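Local coordinates for protein BAT-2 beta-lactamase (Bacillus atrophaeus, PDB 6W5G) that hydrolyses the beta-lactam ring of antibiotics as a class D serine beta-lactamase, probably conferring resistance on its Gram-positive host, at residues 168-171 against 172-176; 194-197 against 198-201. One frame throughout, in Å; residues are numbered along the deposited sequence.

Contact 1 (168-171 against 172-176); sequences LKIS and PLEEK
S171 and E174 form a capping box where the loop after helix 138-147 turns into helix 172-184, in the buried interior of the transpeptidase-like domain. Each side chain accepts from the other's backbone N-H: S171 OG from E174 N at 3.0 Å, and E174 OE1 from S171 N at 2.9 Å, with a nearly straight N-H...O angle of 168°. The latter N-H meets OE1 on the anti side of the carboxylate, slightly out of its plane. The S171 hydroxyl can face the helix start because its chi1 of 72° sets OG between the backbone N and the carbonyl carbon. The first full helical turn closes behind the cap, E175 N donating to S171 O at 2.8 Å.

I170 lies across both glutamates: CG1 rests against E174 CB at 3.4 Å, while CG2 is 3.5 Å from E175 OE2. P172 begins the helix and carries its ring to strands 48-54 and 236-244.

The polar ends find partners elsewhere in the chain: E174 OE2 makes a salt bridge to R71, and E175 OE2 is hydrogen-bonded to T77 OG1. E174 thus serves the helix end with one oxygen and an arginine with the other, an arrangement that fixes the carboxylate's rotation and probably favours its ionised form.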
ATOM      1  N   LEU A 168      -8.195   9.735   8.564  1.00 10.43           N
ATOM      2  CA  LEU A 168      -8.439   8.361   8.150  1.00 10.47           C
ATOM      3  C   LEU A 168      -7.464   7.437   8.860  1.00 10.21           C
ATOM      4  O   LEU A 168      -6.259   7.715   8.918  1.00 10.96           O
ATOM      5  CB  LEU A 168      -8.283   8.224   6.635  1.00  9.97           C
ATOM      6  CG  LEU A 168      -8.494   6.839   6.009  1.00 10.17           C
ATOM      7  CD1 LEU A 168      -9.917   6.319   6.257  1.00 11.99           C
ATOM      8  CD2 LEU A 168      -8.203   6.891   4.509  1.00 10.94           C
ATOM      9  N   LYS A 169      -7.987   6.348   9.423  1.00 11.11           N
ATOM     10  CA  LYS A 169      -7.163   5.367  10.115  1.00 11.92           C
ATOM     11  C   LYS A 169      -7.616   3.964   9.749  1.00 11.34           C
ATOM     12  O   LYS A 169      -8.813   3.703   9.591  1.00 12.34           O
ATOM     13  CB  LYS A 169      -7.192   5.559  11.644  1.00 13.95           C
ATOM     14  CG  LYS A 169      -6.620   6.899  12.076  1.00 16.88           C
ATOM     15  CD  LYS A 169      -6.660   7.084  13.563  1.00 20.90           C
ATOM     16  CE  LYS A 169      -6.284   8.509  13.913  1.00 24.02           C
ATOM     17  NZ  LYS A 169      -6.256   8.700  15.383  1.00 26.76           N
ATOM     18  N   ILE A 170      -6.644   3.063   9.633  1.00 10.45           N
ATOM     19  CA  ILE A 170      -6.877   1.684   9.221  1.00  9.69           C
ATOM     20  C   ILE A 170      -5.827   0.821   9.910  1.00  9.84           C
ATOM     21  O   ILE A 170      -4.678   1.246  10.073  1.00 11.14           O
ATOM     22  CB  ILE A 170      -6.863   1.563   7.671  1.00 10.22           C
ATOM     23  CG1 ILE A 170      -7.239   0.154   7.233  1.00 10.45           C
ATOM     24  CG2 ILE A 170      -5.506   1.981   7.061  1.00 11.18           C
ATOM     25  CD1 ILE A 170      -7.527   0.027   5.733  1.00 10.91           C
ATOM     26  N   SER A 171      -6.221  -0.377  10.354  1.00  9.83           N
ATOM     27  CA  SER A 171      -5.245  -1.208  11.045  1.00 10.24           C
ATOM     28  C   SER A 171      -4.407  -1.997  10.045  1.00 10.62           C
ATOM     29  O   SER A 171      -4.808  -2.189   8.889  1.00 10.55           O
ATOM     30  CB  SER A 171      -5.934  -2.179  12.005  1.00 10.58           C
ATOM     31  OG  SER A 171      -6.593  -3.209  11.308  1.00 11.61           O
ATOM     32  N   PRO A 172      -3.215  -2.442  10.458  1.00 10.35           N
ATOM     33  CA  PRO A 172      -2.451  -3.352   9.592  1.00 10.28           C
ATOM     34  C   PRO A 172      -3.243  -4.570   9.133  1.00 10.90           C
ATOM     35  O   PRO A 172      -3.130  -4.955   7.960  1.00  9.88           O
ATOM     36  CB  PRO A 172      -1.230  -3.698  10.459  1.00 11.05           C
ATOM     37  CG  PRO A 172      -1.015  -2.447  11.271  1.00 10.05           C
ATOM     38  CD  PRO A 172      -2.407  -1.956  11.593  1.00 10.09           C
ATOM     39  N   LEU A 173      -4.055  -5.177  10.011  1.00 10.79           N
ATOM     40  CA  LEU A 173      -4.869  -6.315   9.585  1.00 11.74           C
ATOM     41  C   LEU A 173      -5.915  -5.898   8.561  1.00 11.15           C
ATOM     42  O   LEU A 173      -6.174  -6.633   7.599  1.00 11.57           O
ATOM     43  CB  LEU A 173      -5.523  -6.992  10.790  1.00 12.32           C
ATOM     44  CG  LEU A 173      -4.586  -7.891  11.604  1.00 14.68           C
ATOM     45  CD1 LEU A 173      -5.160  -8.181  12.982  1.00 16.17           C
ATOM     46  CD2 LEU A 173      -4.312  -9.200  10.857  1.00 16.38           C
ATOM     47  N   GLU A 174      -6.522  -4.721   8.744  1.00 11.07           N
ATOM     48  CA  GLU A 174      -7.474  -4.217   7.760  1.00 11.28           C
ATOM     49  C   GLU A 174      -6.795  -3.916   6.424  1.00  9.94           C
ATOM     50  O   GLU A 174      -7.390  -4.135   5.360  1.00 10.96           O
ATOM     51  CB  GLU A 174      -8.183  -2.979   8.309  1.00 11.24           C
ATOM     52  CG  GLU A 174      -9.172  -3.294   9.414  1.00 12.75           C
ATOM     53  CD  GLU A 174      -9.734  -2.061  10.113  1.00 15.56           C
ATOM     54  OE1 GLU A 174      -9.038  -1.032  10.242  1.00 13.23           O
ATOM     55  OE2 GLU A 174     -10.894  -2.129  10.564  1.00 21.48           O
ATOM     56  N   GLU A 175      -5.554  -3.405   6.453  1.00  9.75           N
ATOM     57  CA  GLU A 175      -4.801  -3.234   5.212  1.00  9.74           C
ATOM     58  C   GLU A 175      -4.550  -4.578   4.536  1.00 10.15           C
ATOM     59  O   GLU A 175      -4.675  -4.698   3.309  1.00 10.36           O
ATOM     60  CB  GLU A 175      -3.476  -2.508   5.476  1.00 11.20           C
ATOM     61  CG  GLU A 175      -3.638  -1.015   5.790  1.00 11.70           C
ATOM     62  CD  GLU A 175      -3.044  -0.091   4.731  1.00 11.48           C
ATOM     63  OE1 GLU A 175      -2.863  -0.527   3.564  1.00 13.20           O
ATOM     64  OE2 GLU A 175      -2.789   1.095   5.074  1.00 11.88           O
ATOM     65  N   LYS A 176      -4.222  -5.608   5.325  1.00  9.63           N
ATOM     66  CA  LYS A 176      -4.022  -6.935   4.748  1.00 10.49           C
ATOM     67  C   LYS A 176      -5.293  -7.420   4.073  1.00 10.97           C
ATOM     68  O   LYS A 176      -5.245  -7.961   2.961  1.00 11.39           O
ATOM     69  CB  LYS A 176      -3.578  -7.921   5.833  1.00 12.27           C
ATOM     70  CG  LYS A 176      -3.368  -9.356   5.344  1.00 14.00           C
ATOM     71  CD  LYS A 176      -4.622 -10.216   5.521  1.00 15.65           C
ATOM     72  CE  LYS A 176      -4.987 -10.394   6.973  1.00 18.54           C
ATOM     73  NZ  LYS A 176      -6.210 -11.250   7.128  1.00 21.80           N
TER

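Contact 2 (194-197 against 198-201). With EDO (1,2-ethanediol), chain G; EDO (1,2-ethanediol), chain D.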
ATOM      1  N   MET A 194      -8.524  -3.101 -11.586  1.00  9.69           N
ATOM      2  CA  MET A 194      -7.736  -3.777 -10.563  1.00 10.11           C
ATOM      3  C   MET A 194      -6.442  -4.341 -11.136  1.00 10.53           C
ATOM      4  O   MET A 194      -5.393  -4.264 -10.489  1.00 11.09           O
ATOM      5  CB  MET A 194      -8.572  -4.858  -9.886  1.00 10.10           C
ATOM      6  CG  MET A 194      -9.646  -4.248  -9.004  1.00 10.82           C
ATOM      7  SD  MET A 194     -10.666  -5.418  -8.089  1.00 11.90           S
ATOM      8  CE  MET A 194     -11.701  -6.108  -9.381  1.00 12.77           C
ATOM      9  N   LYS A 195      -6.487  -4.895 -12.355  1.00 10.28           N
ATOM     10  CA  LYS A 195      -5.255  -5.348 -12.992  1.00 10.60           C
ATOM     11  C   LYS A 195      -4.276  -4.191 -13.181  1.00 10.09           C
ATOM     12  O   LYS A 195      -3.075  -4.340 -12.925  1.00 10.61           O
ATOM     13  CB  LYS A 195      -5.554  -6.022 -14.334  1.00 12.52           C
ATOM     14  CG  LYS A 195      -6.328  -7.339 -14.244  1.00 14.26           C
ATOM     15  CD  LYS A 195      -5.541  -8.434 -13.521  1.00 15.15           C
ATOM     16  CE  LYS A 195      -6.074  -9.842 -13.830  1.00 15.63           C
ATOM     17  NZ  LYS A 195      -7.494 -10.052 -13.394  1.00 16.06           N
ATOM     18  N   THR A 196      -4.773  -3.026 -13.620  1.00  9.73           N
ATOM     19  CA  THR A 196      -3.906  -1.872 -13.854  1.00 10.46           C
ATOM     20  C   THR A 196      -3.239  -1.409 -12.565  1.00  9.25           C
ATOM     21  O   THR A 196      -2.028  -1.150 -12.534  1.00  9.76           O
ATOM     22  CB  THR A 196      -4.721  -0.732 -14.468  1.00 10.99           C
ATOM     23  OG1 THR A 196      -5.181  -1.124 -15.765  1.00 12.95           O
ATOM     24  CG2 THR A 196      -3.877   0.543 -14.592  1.00 12.06           C
ATOM     25  N   VAL A 197      -4.018  -1.285 -11.487  1.00  9.21           N
ATOM     26  CA  VAL A 197      -3.455  -0.793 -10.235  1.00  9.20           C
ATOM     27  C   VAL A 197      -2.468  -1.801  -9.665  1.00  9.49           C
ATOM     28  O   VAL A 197      -1.409  -1.428  -9.151  1.00  9.56           O
ATOM     29  CB  VAL A 197      -4.571  -0.420  -9.238  1.00 10.09           C
ATOM     30  CG1 VAL A 197      -3.970  -0.097  -7.861  1.00 11.09           C
ATOM     31  CG2 VAL A 197      -5.370   0.782  -9.772  1.00 10.78           C
ATOM     32  N   LYS A 198      -2.791  -3.096  -9.746  1.00 10.02           N
ATOM     33  CA  LYS A 198      -1.814  -4.084  -9.303  1.00  8.69           C
ATOM     34  C   LYS A 198      -0.515  -3.978 -10.101  1.00  9.84           C
ATOM     35  O   LYS A 198       0.577  -4.019  -9.524  1.00 10.39           O
ATOM     36  CB  LYS A 198      -2.416  -5.492  -9.326  1.00 10.08           C
ATOM     37  CG  LYS A 198      -3.395  -5.702  -8.153  1.00 10.74           C
ATOM     38  CD  LYS A 198      -3.935  -7.127  -8.069  1.00 11.47           C
ATOM     39  CE  LYS A 198      -5.067  -7.352  -9.064  1.00 12.40           C
ATOM     40  NZ  LYS A 198      -5.608  -8.738  -8.956  1.00 13.73           N
ATOM     41  N   ARG A 199      -0.608  -3.799 -11.423  1.00  9.43           N
ATOM     42  CA  ARG A 199       0.601  -3.632 -12.230  1.00 10.77           C
ATOM     43  C   ARG A 199       1.387  -2.396 -11.798  1.00  9.88           C
ATOM     44  O   ARG A 199       2.631  -2.413 -11.776  1.00 11.15           O
ATOM     45  CB  ARG A 199       0.219  -3.531 -13.707  1.00 15.03           C
ATOM     46  CG  ARG A 199       1.295  -3.925 -14.675  1.00 20.15           C
ATOM     47  CD  ARG A 199       0.634  -4.268 -16.017  1.00 21.42           C
ATOM     48  NE  ARG A 199      -0.144  -3.146 -16.551  1.00 26.36           N
ATOM     49  CZ  ARG A 199      -1.439  -3.205 -16.854  1.00 27.94           C
ATOM     50  NH1 ARG A 199      -2.113  -4.333 -16.669  1.00 29.56           N
ATOM     51  NH2 ARG A 199      -2.065  -2.134 -17.337  1.00 27.79           N
ATOM     52  N   MET A 200       0.678  -1.313 -11.450  1.00  9.01           N
ATOM     53  CA  MET A 200       1.349  -0.104 -10.976  1.00  9.21           C
ATOM     54  C   MET A 200       2.109  -0.335  -9.679  1.00  8.85           C
ATOM     55  O   MET A 200       3.033   0.429  -9.372  1.00 10.29           O
ATOM     56  CB  MET A 200       0.337   1.017 -10.736  1.00  9.83           C
ATOM     57  CG  MET A 200      -0.160   1.684 -12.013  1.00 11.72           C
ATOM     58  SD  MET A 200      -1.666   2.632 -11.751  1.00 14.40           S
ATOM     59  CE  MET A 200      -1.402   3.400 -10.155  1.00 14.07           C
ATOM     60  N   MET A 201       1.748  -1.369  -8.916  1.00  9.22           N
ATOM     61  CA  MET A 201       2.399  -1.673  -7.650  1.00  9.48           C
ATOM     62  C   MET A 201       3.662  -2.510  -7.809  1.00  8.83           C
ATOM     63  O   MET A 201       4.330  -2.777  -6.809  1.00  9.66           O
ATOM     64  CB  MET A 201       1.438  -2.427  -6.722  1.00  9.94           C
ATOM     65  CG  MET A 201       0.238  -1.610  -6.285  1.00 10.36           C
ATOM     66  SD  MET A 201      -0.991  -2.597  -5.406  1.00 11.48           S
ATOM     67  CE  MET A 201      -0.072  -3.026  -3.933  1.00 13.02           C
TER
HETATM   68  C1  EDO G 305      -1.767  -9.872 -10.613  1.00 33.67           C
HETATM   69  O1  EDO G 305      -2.788  -8.917 -10.944  1.00 31.98           O
HETATM   70  C2  EDO G 305      -2.434 -11.163 -10.158  1.00 34.81           C
HETATM   71  O2  EDO G 305      -3.530 -10.824  -9.299  1.00 34.91           O
HETATM   72  C1  EDO D 302      -3.875  -3.022 -20.401  1.00 47.40           C
HETATM   73  O1  EDO D 302      -4.346  -2.892 -19.055  1.00 48.17           O
HETATM   74  C2  EDO D 302      -4.881  -2.368 -21.339  1.00 47.33           C
HETATM   75  O2  EDO D 302      -5.203  -1.064 -20.844  1.00 47.46           O
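Through the last turns of helix 191-200, three regular i to i+4 backbone bonds, K198 N to M194 O, R199 N to K195 O and M200 N to T196 O, each 2.9 Å long, give way to a weak one from M201 N to V197 O (3.2 Å, N-H...O angle 126°) as the helix ends. M201 N also donates to K198 O at 3.0 Å, an i to i+3 bond that marks a tightening at the C-terminal end, just before strand 202-205.

K198, M200 and M201 reach back to carbonyls of the preceding turn. K198 lies over M194 O, with CE 3.4 Å from that oxygen; a bend at chi3 (-80°) brings CE back there and starts NZ toward its polar partners. NZ makes a salt bridge to E185, is hydrogen-bonded to L182 O, and donates to O2 of a 1,2-ethanediol (chain G) at 3.0 Å. K195 NZ reaches the same E185 carboxylate, 5.0 Å from K198 NZ.

R199 folds its guanidinium back along the helix, one face over T196 CA near the rim of the group. Its NH2 donates to O1 of a second 1,2-ethanediol (chain D) and also makes a salt bridge to E95; both diols probably come from the crystallisation liquor. The T196 hydroxyl is hydrogen-bonded to P192 O one turn earlier. M200 runs back along the flank of the previous turn, CG 3.4 Å from T196 O, and M201 CG comes within 3.3 Å of V197 O. V197 itself packs on helix 81-88.

Methylene groups therefore lie over the carbonyls, while the cationic ends run on to glutamates. E185 OE2 pairs with both ammonium groups, a shared carboxylate that probably stays ionised between them.

Overall arrangement
Contacts 1 and 2 belong to successive helices and occupy opposite ends of them: 168-176 starts helix 172-184, 194-201 finishes helix 191-200. Their centres are about 20 Å apart, on opposite sides of the chain's centre, and their nearest atoms stay about 8 Å from each other. Contact 1 is buried and faces the central sheet, its chemistry being side-chain capping by a serine and an acid. Contact 2 is only partly buried: M194, V197 and M201 are buried and K195 and R199 exposed, whereas K198 is buried and ends on E185 and L182 O. Helix 172-184 nevertheless links them, since M194 and M201 both pack on its L182.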